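Local coordinates for protein pantothenate synthetase (Francisella tularensis subsp. tularensis, PDB 3N8H) that probably catalyses the ATP-dependent condensation of pantoate with beta-alanine to pantothenate, through a pantoyl-adenylate intermediate, at residues 4-16 with 89-101. Residues are numbered along the deposited sequence; the frame is centred on the assembly and turned at random.
Sequences MIIADNIKQFHSI and VDVLFNPSEKDIY
Leu92 O receives Ala7 N at 2.7 Å, an almost straight bond (174° at the hydrogen), and the CA-H of Ile6 also leans on this oxygen. Leu92 N in turn donates to Ile5 O (2.8 Å), and bonds from Ile5 N to Asp90 O and from Asn94 N to Ala7 O complete the parallel pairing of strands 5-7 and 91-93. On one face of the sheet Ile6 CG2 lies 3.9 Å from Leu92 CD1. The other face carries Val91 and Phe93 under helix 10-18. With CG anti to the backbone N (chi1 -178°), Phe13 sets CG over the rim of one face of the Phe93 ring, the two rings oblique with planes at 36°; Pro95 CG sits over the rim of the opposite face. Ile10 CD1 reaches the ring edge at Phe93 CZ (3.8 Å). Ser96 N and Asp99 OD1 (3.0 Å), with Asp99 N and Ser96 OG, form the capping box of helix 97-100; Asp99 OD1 also lies 3.6 Å from Asn9 CB. Strand 5-7 is outermost in the parallel sheet of this HUP-clan, Rossmann-like domain: backbone bonds set its register, while Ile10, Phe13 and Ile16 seat the helix on Val91 and Phe93.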
HETATM    1  N   MSE A   4      10.094 -22.157 -21.412  1.00 55.26           N
HETATM    2  CA  MSE A   4       9.827 -21.195 -20.347  1.00 53.63           C
HETATM    3  C   MSE A   4       9.960 -19.793 -20.904  1.00 48.68           C
HETATM    4  O   MSE A   4      10.912 -19.488 -21.614  1.00 53.74           O
HETATM    5  CB  MSE A   4      10.780 -21.370 -19.163  1.00 54.56           C
HETATM    6  CG  MSE A   4      10.518 -20.395 -18.005  1.00 42.82           C
HETATM    7 SE   MSE A   4      11.570 -20.859 -16.427  0.73 47.66          SE
HETATM    8  CE  MSE A   4      13.331 -20.261 -17.042  1.00 48.48           C
ATOM      9  N   ILE A   5       8.987 -18.951 -20.593  1.00 47.94           N
ATOM     10  CA  ILE A   5       9.047 -17.552 -20.977  1.00 44.75           C
ATOM     11  C   ILE A   5       9.766 -16.782 -19.892  1.00 47.07           C
ATOM     12  O   ILE A   5       9.410 -16.872 -18.709  1.00 43.84           O
ATOM     13  CB  ILE A   5       7.645 -16.958 -21.141  1.00 49.44           C
ATOM     14  CG1 ILE A   5       6.922 -17.638 -22.302  1.00 58.61           C
ATOM     15  CG2 ILE A   5       7.731 -15.446 -21.357  1.00 47.28           C
ATOM     16  CD1 ILE A   5       5.435 -17.439 -22.279  1.00 64.22           C
ATOM     17  N   ILE A   6      10.795 -16.049 -20.285  1.00 45.99           N
ATOM     18  CA  ILE A   6      11.503 -15.184 -19.350  1.00 49.22           C
ATOM     19  C   ILE A   6      11.093 -13.744 -19.615  1.00 48.56           C
ATOM     20  O   ILE A   6      11.310 -13.216 -20.707  1.00 44.50           O
ATOM     21  CB  ILE A   6      13.028 -15.326 -19.496  1.00 48.66           C
ATOM     22  CG1 ILE A   6      13.444 -16.789 -19.306  1.00 51.12           C
ATOM     23  CG2 ILE A   6      13.732 -14.422 -18.511  1.00 44.40           C
ATOM     24  CD1 ILE A   6      14.948 -17.057 -19.468  1.00 43.72           C
ATOM     25  N   ALA A   7      10.468 -13.122 -18.624  1.00 45.35           N
ATOM     26  CA  ALA A   7       9.990 -11.750 -18.763  1.00 49.71           C
ATOM     27  C   ALA A   7      10.812 -10.874 -17.851  1.00 44.07           C
ATOM     28  O   ALA A   7      10.647 -10.910 -16.630  1.00 40.55           O
ATOM     29  CB  ALA A   7       8.492 -11.642 -18.424  1.00 46.22           C
ATOM     30  N   ASP A   8      11.708 -10.096 -18.447  0.56 52.29           N
ATOM     31  CA  ASP A   8      12.637  -9.273 -17.682  0.56 58.77           C
ATOM     32  C   ASP A   8      12.146  -7.840 -17.527  0.56 57.83           C
ATOM     33  O   ASP A   8      12.912  -6.960 -17.147  0.56 59.55           O
ATOM     34  CB  ASP A   8      14.036  -9.302 -18.306  0.56 62.99           C
ATOM     35  CG  ASP A   8      14.020  -9.006 -19.794  0.56 66.15           C
ATOM     36  OD1 ASP A   8      13.553  -7.916 -20.188  0.56 67.62           O
ATOM     37  OD2 ASP A   8      14.482  -9.865 -20.571  0.56 68.84           O
ATOM     38  N   ASN A   9      10.868  -7.617 -17.824  1.00 58.37           N
ATOM     39  CA  ASN A   9      10.227  -6.315 -17.609  1.00 56.03           C
ATOM     40  C   ASN A   9       8.694  -6.370 -17.609  1.00 57.98           C
ATOM     41  O   ASN A   9       8.096  -7.381 -17.989  1.00 55.39           O
ATOM     42  CB  ASN A   9      10.752  -5.248 -18.585  1.00 58.80           C
ATOM     43  CG  ASN A   9      10.481  -5.587 -20.055  1.00 55.54           C
ATOM     44  OD1 ASN A   9       9.331  -5.629 -20.500  1.00 41.88           O
ATOM     45  ND2 ASN A   9      11.548  -5.797 -20.815  1.00 65.40           N
ATOM     46  N   ILE A  10       8.072  -5.281 -17.156  1.00 50.35           N
ATOM     47  CA  ILE A  10       6.624  -5.206 -16.989  1.00 52.85           C
ATOM     48  C   ILE A  10       5.846  -5.403 -18.293  1.00 54.16           C
ATOM     49  O   ILE A  10       4.950  -6.257 -18.372  1.00 44.16           O
ATOM     50  CB  ILE A  10       6.201  -3.853 -16.351  1.00 68.51           C
ATOM     51  CG1 ILE A  10       6.978  -3.606 -15.060  1.00 68.78           C
ATOM     52  CG2 ILE A  10       4.708  -3.834 -16.059  1.00 61.87           C
ATOM     53  CD1 ILE A  10       6.685  -4.617 -13.990  1.00 57.66           C
ATOM     54  N   LYS A  11       6.187  -4.602 -19.302  1.00 59.71           N
ATOM     55  CA  LYS A  11       5.551  -4.698 -20.613  1.00 51.57           C
ATOM     56  C   LYS A  11       5.546  -6.148 -21.038  1.00 52.54           C
ATOM     57  O   LYS A  11       4.503  -6.722 -21.349  1.00 56.10           O
ATOM     58  CB  LYS A  11       6.308  -3.852 -21.647  1.00 72.19           C
ATOM     59  CG  LYS A  11       5.804  -2.418 -21.796  1.00 86.98           C
ATOM     60  CD  LYS A  11       5.615  -1.739 -20.440  1.00 96.56           C
ATOM     61  CE  LYS A  11       4.170  -1.275 -20.241  1.00100.27           C
ATOM     62  NZ  LYS A  11       3.902  -0.794 -18.855  1.00 99.89           N
ATOM     63  N   GLN A  12       6.727  -6.748 -21.026  1.00 49.41           N
ATOM     64  CA  GLN A  12       6.871  -8.136 -21.411  1.00 54.10           C
ATOM     65  C   GLN A  12       6.024  -9.070 -20.549  1.00 57.04           C
ATOM     66  O   GLN A  12       5.487 -10.075 -21.040  1.00 46.39           O
ATOM     67  CB  GLN A  12       8.331  -8.533 -21.300  1.00 64.18           C
ATOM     68  CG  GLN A  12       8.811  -9.378 -22.436  1.00 68.84           C
ATOM     69  CD  GLN A  12      10.071 -10.102 -22.072  1.00 71.58           C
ATOM     70  OE1 GLN A  12      10.946  -9.547 -21.394  1.00 61.44           O
ATOM     71  NE2 GLN A  12      10.176 -11.359 -22.500  1.00 75.78           N
ATOM     72  N   PHE A  13       5.921  -8.752 -19.257  1.00 50.34           N
ATOM     73  CA  PHE A  13       5.118  -9.573 -18.375  1.00 40.93           C
ATOM     74  C   PHE A  13       3.609  -9.365 -18.559  1.00 45.39           C
ATOM     75  O   PHE A  13       2.833 -10.328 -18.517  1.00 47.89           O
ATOM     76  CB  PHE A  13       5.472  -9.386 -16.906  1.00 39.26           C
ATOM     77  CG  PHE A  13       4.673 -10.278 -16.019  1.00 46.96           C
ATOM     78  CD1 PHE A  13       4.986 -11.624 -15.923  1.00 44.84           C
ATOM     79  CD2 PHE A  13       3.553  -9.803 -15.357  1.00 44.82           C
ATOM     80  CE1 PHE A  13       4.224 -12.470 -15.139  1.00 43.05           C
ATOM     81  CE2 PHE A  13       2.782 -10.645 -14.587  1.00 47.32           C
ATOM     82  CZ  PHE A  13       3.120 -11.987 -14.476  1.00 42.46           C
ATOM     83  N   HIS A  14       3.188  -8.118 -18.747  1.00 49.84           N
ATOM     84  CA  HIS A  14       1.775  -7.852 -19.009  1.00 59.67           C
ATOM     85  C   HIS A  14       1.322  -8.619 -20.228  1.00 67.30           C
ATOM     86  O   HIS A  14       0.234  -9.194 -20.239  1.00 69.83           O
ATOM     87  CB  HIS A  14       1.514  -6.371 -19.206  1.00 62.73           C
ATOM     88  CG  HIS A  14       1.555  -5.582 -17.938  1.00 71.07           C
ATOM     89  ND1 HIS A  14       0.985  -6.032 -16.766  1.00 75.10           N
ATOM     90  CD2 HIS A  14       2.083  -4.368 -17.659  1.00 77.04           C
ATOM     91  CE1 HIS A  14       1.169  -5.132 -15.816  1.00 80.60           C
ATOM     92  NE2 HIS A  14       1.833  -4.113 -16.331  1.00 84.57           N
ATOM     93  N   SER A  15       2.176  -8.636 -21.246  1.00 71.32           N
ATOM     94  CA  SER A  15       1.894  -9.362 -22.472  1.00 79.19           C
ATOM     95  C   SER A  15       1.465 -10.775 -22.145  1.00 77.33           C
ATOM     96  O   SER A  15       0.328 -11.166 -22.400  1.00 79.47           O
ATOM     97  CB  SER A  15       3.124  -9.400 -23.383  1.00 88.33           C
ATOM     98  OG  SER A  15       3.450  -8.107 -23.871  1.00 94.32           O
ATOM     99  N   ILE A  16       2.374 -11.543 -21.560  1.00 67.22           N
ATOM    100  CA  ILE A  16       2.087 -12.942 -21.309  1.00 58.68           C
ATOM    101  C   ILE A  16       0.918 -13.129 -20.324  1.00 58.54           C
ATOM    102  O   ILE A  16       0.048 -13.991 -20.534  1.00 52.88           O
ATOM    103  CB  ILE A  16       3.355 -13.717 -20.884  1.00 61.89           C
ATOM    104  CG1 ILE A  16       3.026 -15.194 -20.663  1.00 71.08           C
ATOM    105  CG2 ILE A  16       4.001 -13.088 -19.668  1.00 56.46           C
ATOM    106  CD1 ILE A  16       2.486 -15.900 -21.912  1.00 74.89           C
ATOM    107  N   VAL A  89       8.691 -24.687 -15.092  1.00 41.86           N
ATOM    108  CA  VAL A  89       8.065 -23.419 -14.728  1.00 47.35           C
ATOM    109  C   VAL A  89       7.654 -22.643 -15.983  1.00 47.50           C
ATOM    110  O   VAL A  89       8.435 -22.511 -16.910  1.00 38.86           O
ATOM    111  CB  VAL A  89       8.992 -22.543 -13.840  1.00 36.19           C
ATOM    112  CG1 VAL A  89       8.430 -21.137 -13.736  1.00 33.91           C
ATOM    113  CG2 VAL A  89       9.127 -23.158 -12.448  1.00 37.28           C
ATOM    114  N   ASP A  90       6.428 -22.127 -15.999  1.00 45.39           N
ATOM    115  CA  ASP A  90       5.887 -21.485 -17.188  1.00 50.68           C
ATOM    116  C   ASP A  90       6.474 -20.099 -17.418  1.00 45.15           C
ATOM    117  O   ASP A  90       6.880 -19.786 -18.535  1.00 42.43           O
ATOM    118  CB  ASP A  90       4.354 -21.450 -17.143  1.00 50.59           C
ATOM    119  CG  ASP A  90       3.754 -22.833 -16.941  1.00 57.87           C
ATOM    120  OD1 ASP A  90       3.239 -23.103 -15.835  1.00 51.74           O
ATOM    121  OD2 ASP A  90       3.835 -23.664 -17.877  1.00 60.66           O
ATOM    122  N   VAL A  91       6.546 -19.277 -16.370  1.00 33.16           N
ATOM    123  CA  VAL A  91       7.054 -17.909 -16.536  1.00 40.36           C
ATOM    124  C   VAL A  91       8.057 -17.523 -15.468  1.00 40.24           C
ATOM    125  O   VAL A  91       7.774 -17.662 -14.280  1.00 42.87           O
ATOM    126  CB  VAL A  91       5.926 -16.839 -16.488  1.00 46.13           C
ATOM    127  CG1 VAL A  91       6.499 -15.458 -16.772  1.00 44.16           C
ATOM    128  CG2 VAL A  91       4.820 -17.169 -17.470  1.00 48.91           C
ATOM    129  N   LEU A  92       9.220 -17.039 -15.892  1.00 37.29           N
ATOM    130  CA  LEU A  92      10.164 -16.388 -14.979  1.00 36.40           C
ATOM    131  C   LEU A  92       9.966 -14.882 -15.106  1.00 43.63           C
ATOM    132  O   LEU A  92      10.131 -14.309 -16.191  1.00 35.28           O
ATOM    133  CB  LEU A  92      11.605 -16.694 -15.366  1.00 32.30           C
ATOM    134  CG  LEU A  92      12.717 -16.493 -14.327  1.00 38.41           C
ATOM    135  CD1 LEU A  92      13.983 -15.844 -14.898  1.00 35.84           C
ATOM    136  CD2 LEU A  92      12.244 -15.800 -13.056  1.00 39.33           C
ATOM    137  N   PHE A  93       9.631 -14.237 -13.996  1.00 36.75           N
ATOM    138  CA  PHE A  93       9.540 -12.788 -13.971  1.00 36.21           C
ATOM    139  C   PHE A  93      10.723 -12.245 -13.195  1.00 40.84           C
ATOM    140  O   PHE A  93      10.798 -12.386 -11.969  1.00 36.55           O
ATOM    141  CB  PHE A  93       8.249 -12.337 -13.304  1.00 33.86           C
ATOM    142  CG  PHE A  93       8.109 -10.855 -13.215  1.00 34.96           C
ATOM    143  CD1 PHE A  93       8.405 -10.053 -14.301  1.00 35.67           C
ATOM    144  CD2 PHE A  93       7.674 -10.256 -12.041  1.00 34.90           C
ATOM    145  CE1 PHE A  93       8.263  -8.673 -14.219  1.00 38.63           C
ATOM    146  CE2 PHE A  93       7.527  -8.887 -11.958  1.00 30.27           C
ATOM    147  CZ  PHE A  93       7.825  -8.093 -13.041  1.00 35.89           C
ATOM    148  N   ASN A  94      11.627 -11.602 -13.918  1.00 38.08           N
ATOM    149  CA  ASN A  94      12.906 -11.182 -13.387  1.00 39.82           C
ATOM    150  C   ASN A  94      13.106  -9.701 -13.705  1.00 43.30           C
ATOM    151  O   ASN A  94      13.837  -9.356 -14.649  1.00 38.33           O
ATOM    152  CB  ASN A  94      13.992 -12.026 -14.058  1.00 54.03           C
ATOM    153  CG  ASN A  94      15.377 -11.643 -13.635  1.00 51.50           C
ATOM    154  OD1 ASN A  94      16.305 -11.635 -14.452  1.00 44.18           O
ATOM    155  ND2 ASN A  94      15.535 -11.315 -12.354  1.00 42.55           N
ATOM    156  N   PRO A  95      12.426  -8.818 -12.945  1.00 39.58           N
ATOM    157  CA  PRO A  95      12.424  -7.394 -13.277  1.00 41.19           C
ATOM    158  C   PRO A  95      13.618  -6.683 -12.675  1.00 34.77           C
ATOM    159  O   PRO A  95      14.304  -7.230 -11.818  1.00 35.52           O
ATOM    160  CB  PRO A  95      11.125  -6.876 -12.640  1.00 35.94           C
ATOM    161  CG  PRO A  95      10.915  -7.778 -11.467  1.00 33.78           C
ATOM    162  CD  PRO A  95      11.590  -9.110 -11.763  1.00 34.56           C
ATOM    163  N   SER A  96      13.851  -5.465 -13.148  1.00 40.52           N
ATOM    164  CA  SER A  96      14.917  -4.610 -12.655  1.00 41.97           C
ATOM    165  C   SER A  96      14.349  -3.679 -11.582  1.00 41.78           C
ATOM    166  O   SER A  96      13.130  -3.526 -11.449  1.00 38.31           O
ATOM    167  CB  SER A  96      15.480  -3.763 -13.804  1.00 41.89           C
ATOM    168  OG  SER A  96      14.580  -2.708 -14.145  1.00 38.84           O
ATOM    169  N   GLU A  97      15.236  -3.056 -10.823  1.00 41.83           N
ATOM    170  CA  GLU A  97      14.836  -2.080  -9.819  1.00 50.68           C
ATOM    171  C   GLU A  97      13.934  -1.020 -10.427  1.00 48.36           C
ATOM    172  O   GLU A  97      12.936  -0.627  -9.828  1.00 40.78           O
ATOM    173  CB  GLU A  97      16.067  -1.381  -9.262  1.00 60.16           C
ATOM    174  CG  GLU A  97      16.409  -1.728  -7.845  1.00 64.23           C
ATOM    175  CD  GLU A  97      17.377  -0.724  -7.256  1.00 62.45           C
ATOM    176  OE1 GLU A  97      18.591  -1.004  -7.241  1.00 66.62           O
ATOM    177  OE2 GLU A  97      16.916   0.347  -6.818  1.00 55.27           O
ATOM    178  N   LYS A  98      14.306  -0.542 -11.612  1.00 42.29           N
ATOM    179  CA  LYS A  98      13.567   0.524 -12.268  1.00 49.30           C
ATOM    180  C   LYS A  98      12.162   0.068 -12.642  1.00 46.84           C
ATOM    181  O   LYS A  98      11.211   0.836 -12.545  1.00 43.99           O
ATOM    182  CB  LYS A  98      14.302   0.993 -13.523  1.00 59.36           C
ATOM    183  CG  LYS A  98      15.573   1.783 -13.273  1.00 74.19           C
ATOM    184  CD  LYS A  98      16.390   1.934 -14.568  1.00 85.63           C
ATOM    185  CE  LYS A  98      15.581   2.610 -15.677  1.00 89.36           C
ATOM    186  NZ  LYS A  98      14.446   1.783 -16.190  1.00 88.42           N
ATOM    187  N   ASP A  99      12.033  -1.177 -13.089  1.00 40.25           N
ATOM    188  CA  ASP A  99      10.705  -1.723 -13.393  1.00 37.88           C
ATOM    189  C   ASP A  99       9.797  -1.604 -12.154  1.00 39.11           C
ATOM    190  O   ASP A  99       8.640  -1.186 -12.239  1.00 40.47           O
ATOM    191  CB  ASP A  99      10.806  -3.194 -13.790  1.00 33.72           C
ATOM    192  CG  ASP A  99      11.489  -3.397 -15.141  1.00 39.80           C
ATOM    193  OD1 ASP A  99      12.119  -4.464 -15.338  1.00 42.32           O
ATOM    194  OD2 ASP A  99      11.406  -2.485 -15.988  1.00 41.02           O
ATOM    195  N   ILE A 100      10.333  -1.978 -11.000  1.00 37.18           N
ATOM    196  CA  ILE A 100       9.511  -2.110  -9.800  1.00 43.47           C
ATOM    197  C   ILE A 100       9.305  -0.785  -9.073  1.00 36.73           C
ATOM    198  O   ILE A 100       8.217  -0.513  -8.527  1.00 34.59           O
ATOM    199  CB  ILE A 100      10.076  -3.192  -8.833  1.00 33.29           C
ATOM    200  CG1 ILE A 100      10.090  -4.554  -9.525  1.00 35.85           C
ATOM    201  CG2 ILE A 100       9.231  -3.275  -7.560  1.00 36.98           C
ATOM    202  CD1 ILE A 100       8.719  -5.002 -10.043  1.00 42.60           C
ATOM    203  N   TYR A 101      10.356   0.028  -9.069  1.00 36.83           N
ATOM    204  CA  TYR A 101      10.340   1.343  -8.442  1.00 36.24           C
ATOM    205  C   TYR A 101      10.712   2.391  -9.469  1.00 37.70           C
ATOM    206  O   TYR A 101      11.823   2.901  -9.455  1.00 37.95           O
ATOM    207  CB  TYR A 101      11.373   1.406  -7.334  1.00 36.13           C
ATOM    208  CG  TYR A 101      11.129   0.407  -6.245  1.00 36.16           C
ATOM    209  CD1 TYR A 101      10.220   0.673  -5.211  1.00 34.20           C
ATOM    210  CD2 TYR A 101      11.802  -0.809  -6.250  1.00 31.47           C
ATOM    211  CE1 TYR A 101      10.008  -0.249  -4.215  1.00 34.18           C
ATOM    212  CE2 TYR A 101      11.609  -1.730  -5.260  1.00 32.93           C
ATOM    213  CZ  TYR A 101      10.715  -1.458  -4.246  1.00 35.05           C
ATOM    214  OH  TYR A 101      10.542  -2.406  -3.265  1.00 33.92           O
TER